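Local coordinates for aminoglycoside phosphotransferase (PDB 6FUC), which probably phosphorylates aminoglycoside antibiotics such as streptomycin at the 3''-hydroxyl, with ATP as the phosphate donor, a reaction linked to antibiotic resistance, at residues Leu224-Ala229 / Ser242-Phe247. Residues are numbered along the deposited sequence; the frame is centred on the assembly and turned at random.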
ATOM      1  N   LEU A 224       4.002  -8.188  -2.235  1.00  8.38           N
ATOM      2  CA  LEU A 224       3.256  -7.310  -3.171  1.00  8.69           C
ATOM      3  C   LEU A 224       4.182  -6.616  -4.139  1.00  9.14           C
ATOM      4  O   LEU A 224       3.865  -6.469  -5.310  1.00 10.08           O
ATOM      5  CB  LEU A 224       2.441  -6.283  -2.394  1.00  9.12           C
ATOM      6  CG  LEU A 224       1.431  -6.790  -1.377  1.00 11.55           C
ATOM      7  CD1 LEU A 224       0.633  -5.667  -0.829  1.00 11.06           C
ATOM      8  CD2 LEU A 224       0.712  -8.029  -1.704  1.00 16.84           C
ATOM      9  N   LEU A 225       5.338  -6.206  -3.658  1.00  8.43           N
ATOM     10  CA  LEU A 225       6.320  -5.563  -4.512  1.00 10.10           C
ATOM     11  C   LEU A 225       6.771  -6.552  -5.605  1.00 10.38           C
ATOM     12  O   LEU A 225       6.795  -6.210  -6.788  1.00 11.24           O
ATOM     13  CB  LEU A 225       7.464  -5.088  -3.697  1.00 10.04           C
ATOM     14  CG  LEU A 225       8.611  -4.504  -4.522  1.00 14.20           C
ATOM     15  CD1 LEU A 225       8.269  -3.359  -5.440  1.00 14.26           C
ATOM     16  CD2 LEU A 225       9.700  -4.094  -3.582  1.00 18.59           C
ATOM     17  N   PHE A 226       7.116  -7.766  -5.208  1.00  9.99           N
ATOM     18  CA  PHE A 226       7.602  -8.719  -6.174  1.00 10.81           C
ATOM     19  C   PHE A 226       6.514  -9.101  -7.157  1.00 11.58           C
ATOM     20  O   PHE A 226       6.818  -9.214  -8.378  1.00 12.43           O
ATOM     21  CB  PHE A 226       8.129  -9.970  -5.498  1.00 10.93           C
ATOM     22  CG  PHE A 226       9.362  -9.785  -4.683  1.00 11.52           C
ATOM     23  CD1 PHE A 226      10.145  -8.685  -4.815  1.00 12.89           C
ATOM     24  CD2 PHE A 226       9.798 -10.803  -3.826  1.00 13.80           C
ATOM     25  CE1 PHE A 226      11.312  -8.539  -4.098  1.00 15.09           C
ATOM     26  CE2 PHE A 226      10.940 -10.670  -3.101  1.00 15.62           C
ATOM     27  CZ  PHE A 226      11.740  -9.536  -3.224  1.00 16.52           C
ATOM     28  N   ALA A 227       5.295  -9.345  -6.699  1.00 10.99           N
ATOM     29  CA  ALA A 227       4.236  -9.781  -7.641  1.00 11.43           C
ATOM     30  C   ALA A 227       3.918  -8.677  -8.620  1.00 11.86           C
ATOM     31  O   ALA A 227       3.731  -8.935  -9.796  1.00 13.67           O
ATOM     32  CB  ALA A 227       3.013 -10.159  -6.826  1.00 12.31           C
ATOM     33  N   THR A 228       3.847  -7.431  -8.155  1.00 11.23           N
ATOM     34  CA  THR A 228       3.525  -6.350  -9.086  1.00 11.26           C
ATOM     35  C   THR A 228       4.677  -6.052 -10.029  1.00 12.72           C
ATOM     36  O   THR A 228       4.481  -5.769 -11.202  1.00 14.30           O
ATOM     37  CB  THR A 228       2.955  -5.133  -8.384  1.00 12.28           C
ATOM     38  OG1 THR A 228       3.889  -4.589  -7.412  1.00 11.09           O
ATOM     39  CG2 THR A 228       1.654  -5.439  -7.725  1.00 13.10           C
ATOM     40  N   ALA A 229       5.900  -6.205  -9.584  1.00 11.81           N
ATOM     41  CA  ALA A 229       7.015  -6.054 -10.519  1.00 12.17           C
ATOM     42  C   ALA A 229       7.084  -7.171 -11.554  1.00 14.08           C
ATOM     43  O   ALA A 229       7.525  -6.887 -12.660  1.00 14.15           O
ATOM     44  CB  ALA A 229       8.312  -6.093  -9.762  1.00 12.60           C
ATOM     45  N   SER A 242      15.495 -14.004 -12.037  1.00 20.81           N
ATOM     46  CA  SER A 242      16.626 -13.525 -11.181  1.00 19.93           C
ATOM     47  C   SER A 242      16.255 -12.257 -10.342  1.00 17.42           C
ATOM     48  O   SER A 242      17.016 -11.915  -9.392  1.00 19.08           O
ATOM     49  CB  SER A 242      17.819 -13.087 -12.108  1.00 24.31           C
ATOM     50  OG  SER A 242      19.025 -12.868 -11.398  0.50 28.02           O
ATOM     51  N   ALA A 243      15.209 -11.541 -10.713  1.00 16.87           N
ATOM     52  CA  ALA A 243      14.913 -10.232 -10.154  1.00 15.99           C
ATOM     53  C   ALA A 243      14.827 -10.296  -8.614  1.00 17.27           C
ATOM     54  O   ALA A 243      15.334  -9.378  -7.895  1.00 16.94           O
ATOM     55  CB  ALA A 243      13.649  -9.641 -10.781  1.00 16.02           C
ATOM     56  N   GLU A 244      14.098 -11.268  -8.104  1.00 15.78           N
ATOM     57  CA  GLU A 244      13.845 -11.337  -6.658  1.00 17.99           C
ATOM     58  C   GLU A 244      15.074 -11.689  -5.871  1.00 17.33           C
ATOM     59  O   GLU A 244      15.293 -11.165  -4.784  1.00 17.97           O
ATOM     60  CB  GLU A 244      12.624 -12.223  -6.365  1.00 19.46           C
ATOM     61  CG  GLU A 244      11.440 -11.642  -7.119  1.00 22.54           C
ATOM     62  CD  GLU A 244      10.290 -12.522  -7.449  1.00 34.81           C
ATOM     63  OE1 GLU A 244      10.120 -13.567  -6.808  1.00131.09           O
ATOM     64  OE2 GLU A 244       9.570 -12.170  -8.426  1.00 25.24           O
ATOM     65  N   GLU A 245      15.858 -12.635  -6.372  1.00 18.88           N
ATOM     66  CA  GLU A 245      17.115 -12.980  -5.693  1.00 22.69           C
ATOM     67  C   GLU A 245      18.026 -11.787  -5.598  1.00 21.41           C
ATOM     68  O   GLU A 245      18.642 -11.542  -4.578  1.00 20.59           O
ATOM     69  CB  GLU A 245      17.879 -14.144  -6.402  1.00 23.18           C
ATOM     70  N   GLU A 246      18.109 -11.008  -6.645  1.00 19.42           N
ATOM     71  CA  GLU A 246      19.018  -9.846  -6.579  1.00 20.39           C
ATOM     72  C   GLU A 246      18.445  -8.747  -5.647  1.00 18.19           C
ATOM     73  O   GLU A 246      19.238  -8.140  -4.892  1.00 18.00           O
ATOM     74  CB  GLU A 246      19.228  -9.262  -7.938  1.00 21.51           C
ATOM     75  CG  GLU A 246      19.910 -10.226  -8.892  1.00 26.70           C
ATOM     76  CD  GLU A 246      20.654  -9.591 -10.010  1.00 26.52           C
ATOM     77  OE1 GLU A 246      20.679  -8.339 -10.128  1.00 26.65           O
ATOM     78  OE2 GLU A 246      21.248 -10.389 -10.766  1.00 30.45           O
ATOM     79  N   PHE A 247      17.123  -8.543  -5.648  1.00 16.10           N
ATOM     80  CA  PHE A 247      16.512  -7.591  -4.684  1.00 13.46           C
ATOM     81  C   PHE A 247      16.869  -8.063  -3.267  1.00 15.08           C
ATOM     82  O   PHE A 247      17.278  -7.289  -2.430  1.00 14.73           O
ATOM     83  CB  PHE A 247      15.033  -7.557  -4.892  1.00 13.38           C
ATOM     84  CG  PHE A 247      14.352  -6.496  -4.094  1.00 13.20           C
ATOM     85  CD1 PHE A 247      14.134  -6.666  -2.757  1.00 14.39           C
ATOM     86  CD2 PHE A 247      13.995  -5.285  -4.679  1.00 15.53           C
ATOM     87  CE1 PHE A 247      13.440  -5.621  -2.047  1.00 13.70           C
ATOM     88  CE2 PHE A 247      13.374  -4.302  -3.988  1.00 15.12           C
ATOM     89  CZ  PHE A 247      13.115  -4.457  -2.663  1.00 14.36           C
TER
HETATM   90  O   HOH W   1       9.674  -9.296  -9.117  1.00 21.03           O
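Phe226 and Glu244 turn their first torsions the same way, each CG lying anti to its own carbonyl carbon and beside the backbone N, whereas Phe247 sets CG anti to its backbone N, beside the carbonyl carbon (chi1 -172°). These settings bring an aromatic pair and a carboxylate arm together between helix 219-233 and helix 243-251, in the largely helical C-terminal lobe of the protein kinase-like phosphotransferase fold. The two short segments run roughly antiparallel, with axes 11.2 Å apart, a separation that large side chains bridge. Phe226 is the shared piece and illustrates how one ring can serve two neighbours by different surfaces. Its edge points at the face of Phe247 in an offset T-shaped stack, the planes 84° apart. The ring centroids are separated by 5.3 Å; CE1 makes the closest touch, on Phe247 CD1. One face of Phe226 receives the aliphatic part of Glu244, whose CG makes a CH-pi contact 3.8 Å from the ring centroid. The carboxylate beyond lies nearly parallel to the ring, 9° off. That buried acid is held by charge as well as by packing: OE1 forms a salt bridge with Arg257 and OE2 with Arg230, which probably favours its ionised form. Trp107 of helix 100-117 adds a second edge-to-face partner to Phe247, while Leu225 presses CD2 against Phe247 CZ at 3.6 Å. A water links the segments by donating to Phe226 O and to Glu244 OE2, each oxygen 3.0 Å from it.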